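Long-range contacts in CdiI (Burkholderia pseudomallei 1026a, PDB 4G6V), which binds the tRNase toxin domain CdiA-CT of a contact-dependent growth inhibition system and, as its cognate immunity protein, probably neutralises the toxin: residues B[28-33]-B[76-81]; B[39-44]-B[59-64]; B[4-9]-B[95-100]. All blocks are in the same frame, centred on the assembly; numbering follows the deposited sequence.

Contact 1: residues B[28-33]-B[76-81]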
# COMPACT_ATOMS: atom_id res chain seq x y z
N SER B 28 21.28 -4.29 -2.02
CA SER B 28 20.80 -4.97 -3.21
C SER B 28 19.89 -6.15 -2.86
O SER B 28 19.00 -6.52 -3.63
CB SER B 28 22.00 -5.47 -4.00
OG SER B 28 23.01 -5.96 -3.13
N GLU B 29 20.12 -6.75 -1.69
CA GLU B 29 19.35 -7.92 -1.30
C GLU B 29 17.87 -7.56 -1.20
O GLU B 29 17.02 -8.14 -1.90
CB GLU B 29 19.85 -8.51 0.02
CG GLU B 29 19.71 -7.59 1.23
CD GLU B 29 20.91 -6.66 1.42
OE1 GLU B 29 21.09 -6.15 2.56
OE2 GLU B 29 21.66 -6.44 0.43
N LEU B 30 17.57 -6.58 -0.36
CA LEU B 30 16.19 -6.15 -0.15
C LEU B 30 15.60 -5.48 -1.39
O LEU B 30 14.46 -5.73 -1.78
CB LEU B 30 16.16 -5.17 1.01
CG LEU B 30 16.78 -5.64 2.31
CD1 LEU B 30 17.02 -4.43 3.19
CD2 LEU B 30 15.89 -6.70 3.01
N PHE B 31 16.39 -4.62 -2.01
CA PHE B 31 15.82 -3.68 -2.95
C PHE B 31 15.87 -4.09 -4.42
O PHE B 31 15.40 -3.35 -5.31
CB PHE B 31 16.43 -2.31 -2.70
CG PHE B 31 16.16 -1.78 -1.32
CD1 PHE B 31 14.87 -1.73 -0.83
CD2 PHE B 31 17.19 -1.34 -0.52
CE1 PHE B 31 14.60 -1.24 0.43
CE2 PHE B 31 16.95 -0.84 0.74
CZ PHE B 31 15.65 -0.79 1.22
N GLU B 32 16.41 -5.27 -4.69
CA GLU B 32 16.20 -5.89 -6.00
C GLU B 32 15.22 -7.06 -5.86
O GLU B 32 15.65 -8.20 -5.65
CB GLU B 32 17.53 -6.36 -6.59
N GLY B 33 13.92 -6.77 -5.92
CA GLY B 33 12.90 -7.83 -5.85
C GLY B 33 12.05 -8.00 -4.59
O GLY B 33 10.82 -8.02 -4.67
N PRO B 76 10.41 -3.46 9.58
CA PRO B 76 11.12 -2.65 10.59
C PRO B 76 12.61 -2.47 10.32
O PRO B 76 13.18 -1.44 10.69
CB PRO B 76 10.94 -3.46 11.88
CG PRO B 76 9.79 -4.35 11.64
CD PRO B 76 9.81 -4.66 10.17
N ILE B 77 13.24 -3.47 9.71
CA ILE B 77 14.65 -3.33 9.35
C ILE B 77 14.82 -2.47 8.09
O ILE B 77 15.74 -1.65 8.00
CB ILE B 77 15.34 -4.69 9.15
CG1 ILE B 77 16.79 -4.49 8.72
CG2 ILE B 77 14.66 -5.47 8.08
CD1 ILE B 77 17.40 -5.74 8.10
N VAL B 78 13.93 -2.66 7.13
CA VAL B 78 13.89 -1.78 5.96
C VAL B 78 13.65 -0.33 6.38
O VAL B 78 14.31 0.58 5.88
CB VAL B 78 12.80 -2.21 4.98
CG1 VAL B 78 12.47 -1.07 4.06
CG2 VAL B 78 13.26 -3.42 4.18
N SER B 79 12.73 -0.12 7.31
CA SER B 79 12.44 1.23 7.79
C SER B 79 13.68 1.89 8.37
O SER B 79 13.97 3.05 8.09
CB SER B 79 11.34 1.20 8.84
OG SER B 79 10.12 0.85 8.23
N LYS B 80 14.41 1.13 9.18
CA LYS B 80 15.62 1.64 9.81
C LYS B 80 16.70 1.97 8.76
O LYS B 80 17.30 3.04 8.81
CB LYS B 80 16.13 0.64 10.85
CG LYS B 80 17.54 0.89 11.28
CD LYS B 80 18.31 -0.42 11.43
CE LYS B 80 19.75 -0.29 10.92
NZ LYS B 80 20.53 0.79 11.60
N ILE B 81 16.91 1.07 7.80
CA ILE B 81 17.86 1.29 6.70
C ILE B 81 17.56 2.60 5.97
O ILE B 81 18.47 3.31 5.52
CB ILE B 81 17.82 0.10 5.70
CG1 ILE B 81 18.59 -1.10 6.26
CG2 ILE B 81 18.40 0.47 4.35
CD1 ILE B 81 18.40 -2.38 5.46
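Leu30 and Ile81 reach toward each other tip to tip, their CD1 methyls meeting at the centre of a wholly apolar contact. The same Leu30 CD1 also lies 4.0 Å from Val78 CG2, but there the side chains run past one another in opposite directions, so that one leucine branch serves both partners on successive turns of helix 75-84. No hydrogen bond crosses between the segments, which together bury 208 Å².

The aromatic part belongs to Phe31. Its ring presents its edge, not a face, to helix 75-84: Phe31 CE1 lies 4.2 Å from Val78 CG1, and Phe31 CE2 lies 4.1 Å from Ile81 CG2. One face of the ring is covered from its own helix, where Leu30 CB sits over the centre. With CG2 anti to the backbone N (CG1 at chi1 -77°), Ile81 forks: CG2 goes to the phenylalanine and CD1 to the leucine.

This is helix-helix packing on one side of an antiparallel sheet. The segment axes cross at -105° and come no nearer than 11.8 Å, a separation bridged by side chains. Phe31 continues onto Ile37, and Val78 onto Phe35 and Leu5 of the strands.

Backbone hydrogen bonds run along each helix. Ile81 N donates to Ile77 O (3.0 Å) and Glu32 N to Ser28 O (3.1 Å), the latter overlapping a wider pi-type turn at 30-33, while Gly33 O accepts from Asn67 ND2.

Contact 2: residues B[39-44]-B[59-64]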
# COMPACT_ATOMS: atom_id res chain seq x y z
N PRO B 39 10.04 5.59 -7.92
CA PRO B 39 10.69 6.89 -8.12
C PRO B 39 10.22 7.88 -7.07
O PRO B 39 9.10 7.72 -6.56
CB PRO B 39 10.18 7.33 -9.51
CG PRO B 39 9.09 6.29 -9.91
CD PRO B 39 9.45 5.05 -9.16
N VAL B 40 11.05 8.87 -6.77
CA VAL B 40 10.66 9.93 -5.84
C VAL B 40 9.90 11.00 -6.59
O VAL B 40 10.25 11.33 -7.71
CB VAL B 40 11.90 10.59 -5.18
CG1 VAL B 40 11.46 11.68 -4.18
CG2 VAL B 40 12.76 9.55 -4.49
N ARG B 41 8.85 11.54 -5.97
CA ARG B 41 8.15 12.69 -6.53
C ARG B 41 8.13 13.87 -5.57
O ARG B 41 8.46 13.73 -4.40
CB ARG B 41 6.73 12.34 -6.94
CG ARG B 41 5.75 12.11 -5.81
CD ARG B 41 4.43 11.72 -6.41
NE ARG B 41 4.68 10.81 -7.53
CZ ARG B 41 3.86 10.61 -8.57
NH1 ARG B 41 2.71 11.27 -8.66
NH2 ARG B 41 4.21 9.76 -9.52
N ASP B 42 7.80 15.04 -6.08
CA ASP B 42 7.57 16.20 -5.25
C ASP B 42 6.26 15.93 -4.54
O ASP B 42 5.31 15.44 -5.15
CB ASP B 42 7.46 17.50 -6.07
CG ASP B 42 8.68 17.75 -6.95
OD1 ASP B 42 9.82 17.67 -6.44
OD2 ASP B 42 8.51 18.04 -8.16
N ALA B 43 6.22 16.24 -3.26
CA ALA B 43 4.99 16.10 -2.50
C ALA B 43 4.00 17.17 -2.92
O ALA B 43 4.34 18.33 -2.94
CB ALA B 43 5.28 16.21 -1.02
N ASP B 44 2.78 16.77 -3.25
CA ASP B 44 1.71 17.74 -3.47
C ASP B 44 1.07 18.15 -2.14
O ASP B 44 1.55 17.77 -1.06
CB ASP B 44 0.64 17.13 -4.36
CG ASP B 44 -0.07 15.97 -3.68
OD1 ASP B 44 0.36 15.60 -2.56
OD2 ASP B 44 -1.06 15.44 -4.25
N GLU B 59 8.89 17.71 1.36
CA GLU B 59 9.10 18.26 0.02
C GLU B 59 9.00 17.17 -1.03
O GLU B 59 8.49 17.40 -2.13
CB GLU B 59 10.46 18.94 -0.10
CG GLU B 59 10.58 20.17 0.78
CD GLU B 59 9.48 21.20 0.52
OE1 GLU B 59 8.98 21.29 -0.62
OE2 GLU B 59 9.13 21.94 1.48
N SER B 60 9.48 15.98 -0.69
CA SER B 60 9.40 14.85 -1.61
C SER B 60 8.74 13.63 -0.93
O SER B 60 8.57 13.56 0.29
CB SER B 60 10.78 14.52 -2.20
OG SER B 60 11.73 14.24 -1.18
N PHE B 61 8.34 12.67 -1.76
CA PHE B 61 7.64 11.49 -1.30
C PHE B 61 8.04 10.32 -2.21
O PHE B 61 8.28 10.49 -3.41
CB PHE B 61 6.13 11.71 -1.42
CG PHE B 61 5.35 10.46 -1.31
CD1 PHE B 61 4.82 10.07 -0.09
CD2 PHE B 61 5.15 9.64 -2.41
CE1 PHE B 61 4.10 8.88 0.01
CE2 PHE B 61 4.43 8.46 -2.31
CZ PHE B 61 3.90 8.08 -1.11
N PHE B 62 8.15 9.14 -1.64
CA PHE B 62 8.29 7.97 -2.49
C PHE B 62 7.69 6.76 -1.78
O PHE B 62 7.40 6.81 -0.57
CB PHE B 62 9.76 7.73 -2.85
CG PHE B 62 10.58 7.28 -1.69
CD1 PHE B 62 10.56 5.95 -1.29
CD2 PHE B 62 11.35 8.18 -0.98
CE1 PHE B 62 11.29 5.51 -0.19
CE2 PHE B 62 12.09 7.76 0.13
CZ PHE B 62 12.05 6.41 0.52
N LEU B 63 7.50 5.69 -2.53
CA LEU B 63 6.83 4.52 -2.01
C LEU B 63 7.78 3.32 -2.00
O LEU B 63 8.64 3.19 -2.86
CB LEU B 63 5.60 4.25 -2.86
CG LEU B 63 4.43 3.49 -2.25
CD1 LEU B 63 3.89 4.26 -1.06
CD2 LEU B 63 3.33 3.27 -3.31
N VAL B 64 7.62 2.47 -0.98
CA VAL B 64 8.33 1.20 -0.91
C VAL B 64 7.30 0.06 -0.80
O VAL B 64 6.59 -0.04 0.18
CB VAL B 64 9.31 1.12 0.29
CG1 VAL B 64 10.11 -0.18 0.28
CG2 VAL B 64 10.27 2.27 0.25
O HOH W 1 10.92 17.89 -4.19
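Arg41 and Phe61 form an antiparallel hydrogen-bonded pair, CA to CA 5.4 Å, and Asp42 with Ser60 forms the adjoining non-hydrogen-bonded pair. The pairing joins strand 35-42, outermost within this chain, to strand 60-66 of the five-stranded antiparallel sheet; a classic beta bulge at Glu59 and Ser60, both opposite Leu9, marks the start of the second strand. Arg41 N donates to Phe61 O at 2.8 Å in a nearly straight bond (170° at the hydrogen), and Phe61 N returns one to Arg41 O. Beyond the paired residues, Ala43 N reaches Glu59 O at 2.8 Å from above the carbonyl plane.

Arg41 and Phe61 put their side chains on the same face, where Arg41 CG comes 4.2 Å from Phe61 CD2. Both residues pack on Ser124 of the toxin chain, so this face belongs to the complex interface.

Val40 and Phe62 pack against helix 13-26, each touching Leu20. The two methyls of Val40 are divided between alternate residues on one side of the neighbouring strand: CG1, anti to the backbone N (chi1 -179°), rests 3.5 Å from Ser60 CB, whereas CG2 lies 3.9 Å from Phe62 CB. Ser60 OG turns to Ile11 O for its hydrogen bond.

Near the start of strand 60-66, Glu59 O is shared: besides Ala43 N it accepts from a water 3.2 Å away that also donates to Asp42 OD1.

Contact 3: residues B[4-9]-B[95-100]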
# COMPACT_ATOMS: atom_id res chain seq x y z
N ASP B 4 2.51 -1.21 1.52
CA ASP B 4 3.32 -0.11 1.02
C ASP B 4 3.77 0.81 2.15
O ASP B 4 2.96 1.25 2.97
CB ASP B 4 2.55 0.68 -0.05
CG ASP B 4 2.35 -0.11 -1.33
OD1 ASP B 4 3.30 -0.80 -1.75
OD2 ASP B 4 1.24 -0.06 -1.92
N LEU B 5 5.06 1.10 2.17
CA LEU B 5 5.60 2.12 3.06
C LEU B 5 5.55 3.48 2.35
O LEU B 5 6.15 3.68 1.29
CB LEU B 5 7.03 1.75 3.49
CG LEU B 5 7.13 0.38 4.19
CD1 LEU B 5 8.56 0.00 4.56
CD2 LEU B 5 6.23 0.28 5.42
N PHE B 6 4.76 4.39 2.92
CA PHE B 6 4.67 5.75 2.45
C PHE B 6 5.78 6.55 3.12
O PHE B 6 5.81 6.66 4.33
CB PHE B 6 3.33 6.35 2.83
CG PHE B 6 2.26 6.04 1.87
CD1 PHE B 6 1.57 7.04 1.22
CD2 PHE B 6 1.95 4.72 1.56
CE1 PHE B 6 0.57 6.74 0.29
CE2 PHE B 6 0.94 4.41 0.64
CZ PHE B 6 0.26 5.42 0.00
N CYS B 7 6.68 7.10 2.33
CA CYS B 7 7.88 7.72 2.88
C CYS B 7 7.88 9.16 2.49
O CYS B 7 7.96 9.48 1.32
CB CYS B 7 9.12 7.05 2.31
SG CYS B 7 9.23 5.28 2.69
N TYR B 8 7.77 10.03 3.47
CA TYR B 8 7.90 11.46 3.25
C TYR B 8 9.27 11.99 3.67
O TYR B 8 9.82 11.59 4.72
CB TYR B 8 6.82 12.21 4.03
CG TYR B 8 5.44 11.64 3.85
CD1 TYR B 8 4.49 12.33 3.14
CD2 TYR B 8 5.10 10.39 4.39
CE1 TYR B 8 3.22 11.81 2.97
CE2 TYR B 8 3.83 9.87 4.24
CZ TYR B 8 2.89 10.59 3.52
OH TYR B 8 1.62 10.09 3.35
N LEU B 9 9.81 12.90 2.86
CA LEU B 9 11.13 13.47 3.10
C LEU B 9 11.09 14.98 3.18
O LEU B 9 10.31 15.64 2.50
CB LEU B 9 12.11 13.05 2.01
CG LEU B 9 12.49 11.58 1.87
CD1 LEU B 9 13.35 11.38 0.65
CD2 LEU B 9 13.21 11.07 3.12
N GLN B 95 3.43 2.97 7.25
CA GLN B 95 3.01 1.75 6.59
C GLN B 95 1.56 1.95 6.16
O GLN B 95 0.69 2.31 6.98
CB GLN B 95 3.13 0.58 7.53
CG GLN B 95 3.01 -0.74 6.82
CD GLN B 95 3.60 -1.88 7.62
OE1 GLN B 95 4.55 -1.69 8.39
NE2 GLN B 95 3.06 -3.07 7.43
N ASP B 96 1.32 1.75 4.86
CA ASP B 96 0.02 1.96 4.22
C ASP B 96 -0.59 3.30 4.60
O ASP B 96 -1.82 3.45 4.70
CB ASP B 96 -0.94 0.78 4.50
CG ASP B 96 -0.61 -0.45 3.65
OD1 ASP B 96 -0.10 -0.27 2.50
OD2 ASP B 96 -0.86 -1.59 4.12
N ASN B 97 0.30 4.26 4.81
CA ASN B 97 -0.09 5.65 5.03
C ASN B 97 -0.93 5.80 6.28
O ASN B 97 -1.72 6.73 6.40
CB ASN B 97 -0.82 6.18 3.78
CG ASN B 97 -0.55 7.66 3.52
OD1 ASN B 97 0.48 8.21 3.96
ND2 ASN B 97 -1.47 8.31 2.82
N GLU B 98 -0.75 4.87 7.22
CA GLU B 98 -1.53 4.83 8.46
C GLU B 98 -0.68 4.70 9.71
O GLU B 98 -0.83 5.47 10.64
CB GLU B 98 -2.53 3.66 8.45
CG GLU B 98 -3.69 3.88 7.53
CD GLU B 98 -4.66 2.73 7.49
OE1 GLU B 98 -5.46 2.70 6.55
OE2 GLU B 98 -4.62 1.86 8.39
N TYR B 99 0.21 3.71 9.71
CA TYR B 99 0.97 3.34 10.89
C TYR B 99 2.43 3.86 10.90
O TYR B 99 3.26 3.44 10.10
CB TYR B 99 0.95 1.81 11.04
CG TYR B 99 1.69 1.30 12.27
CD1 TYR B 99 2.85 0.55 12.14
CD2 TYR B 99 1.22 1.59 13.55
CE1 TYR B 99 3.51 0.07 13.27
CE2 TYR B 99 1.87 1.12 14.67
CZ TYR B 99 3.02 0.36 14.53
OH TYR B 99 3.70 -0.09 15.64
N ARG B 100 2.73 4.75 11.83
CA ARG B 100 4.08 5.33 11.90
C ARG B 100 5.14 4.32 12.30
O ARG B 100 5.07 3.74 13.38
CB ARG B 100 4.13 6.53 12.85
CG ARG B 100 5.52 7.13 12.93
CD ARG B 100 5.53 8.42 13.78
NE ARG B 100 4.66 8.34 14.94
CZ ARG B 100 5.03 7.88 16.14
NH1 ARG B 100 6.27 7.45 16.34
NH2 ARG B 100 4.16 7.83 17.16
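Asp96 OD1 is gripped from two sides of the complex, by Asp4 N at 2.9 Å and by Lys121 NZ of the toxin chain in a salt bridge. The amide meets the oxygen from above the carboxylate plane. In return Asp96 N donates to Asp4 O, almost in line with that carbonyl. The same lysine also bridges to Asp4 OD2, while Asp4 OD1 is bonded to Ser65 OG; a positive charge set between two carboxylates would be expected to favour their ionised forms.

Asn97 lies flat on Phe6. Its CB stands 3.6 Å from the centroid of the Phe6 ring, 10° off the normal, a CH-pi contact, and the amide plane is tilted only 19° from the ring. Asn97 ND2 hydrogen-bonds to Thr117 OG1 of the toxin chain.

On the sheet face toward helix 75-84, Leu5 and Gln95 are a non-hydrogen-bonded pair, CA to CA 4.4 Å. Gln95 CG, anti to its own N (chi1 -167°), comes 3.7 Å from Leu5 CD2.

Asp96 and Asn97 both adopt left-handed backbone angles, which folds the chain back tightly: Gln95 O accepts from Glu98 N at 2.9 Å and from Tyr99 N at 3.1 Å. The result is a beta hairpin between strands 91-95 and 99-100, closed by a classic bulge at Glu98 and Tyr99, whose turn forms part of the toxin-binding surface.

Along the chain the contacts are nested: contact 3 closes the outermost loop, contact 1 lies inside it, and contact 2 inside contact 1. Contacts 2 and 3, centres 11 Å apart, share one antiparallel sheet, in which strands 60-66 and 4-9 are neighbours joined by Val64 O to Leu5 N and Leu9 O to Glu59 N. Contact 1 lies 15 Å from contact 3 and 18 Å from contact 2, centre to centre; its helices pack on the sheet, and Val78 and Ser79 touch Leu5. The toxin packs on Phe6 and Phe61 on one face of the sheet and also reaches the hairpin around 95-99, while contact 1 is buried among the helices packed against the other face, the one bearing Leu5.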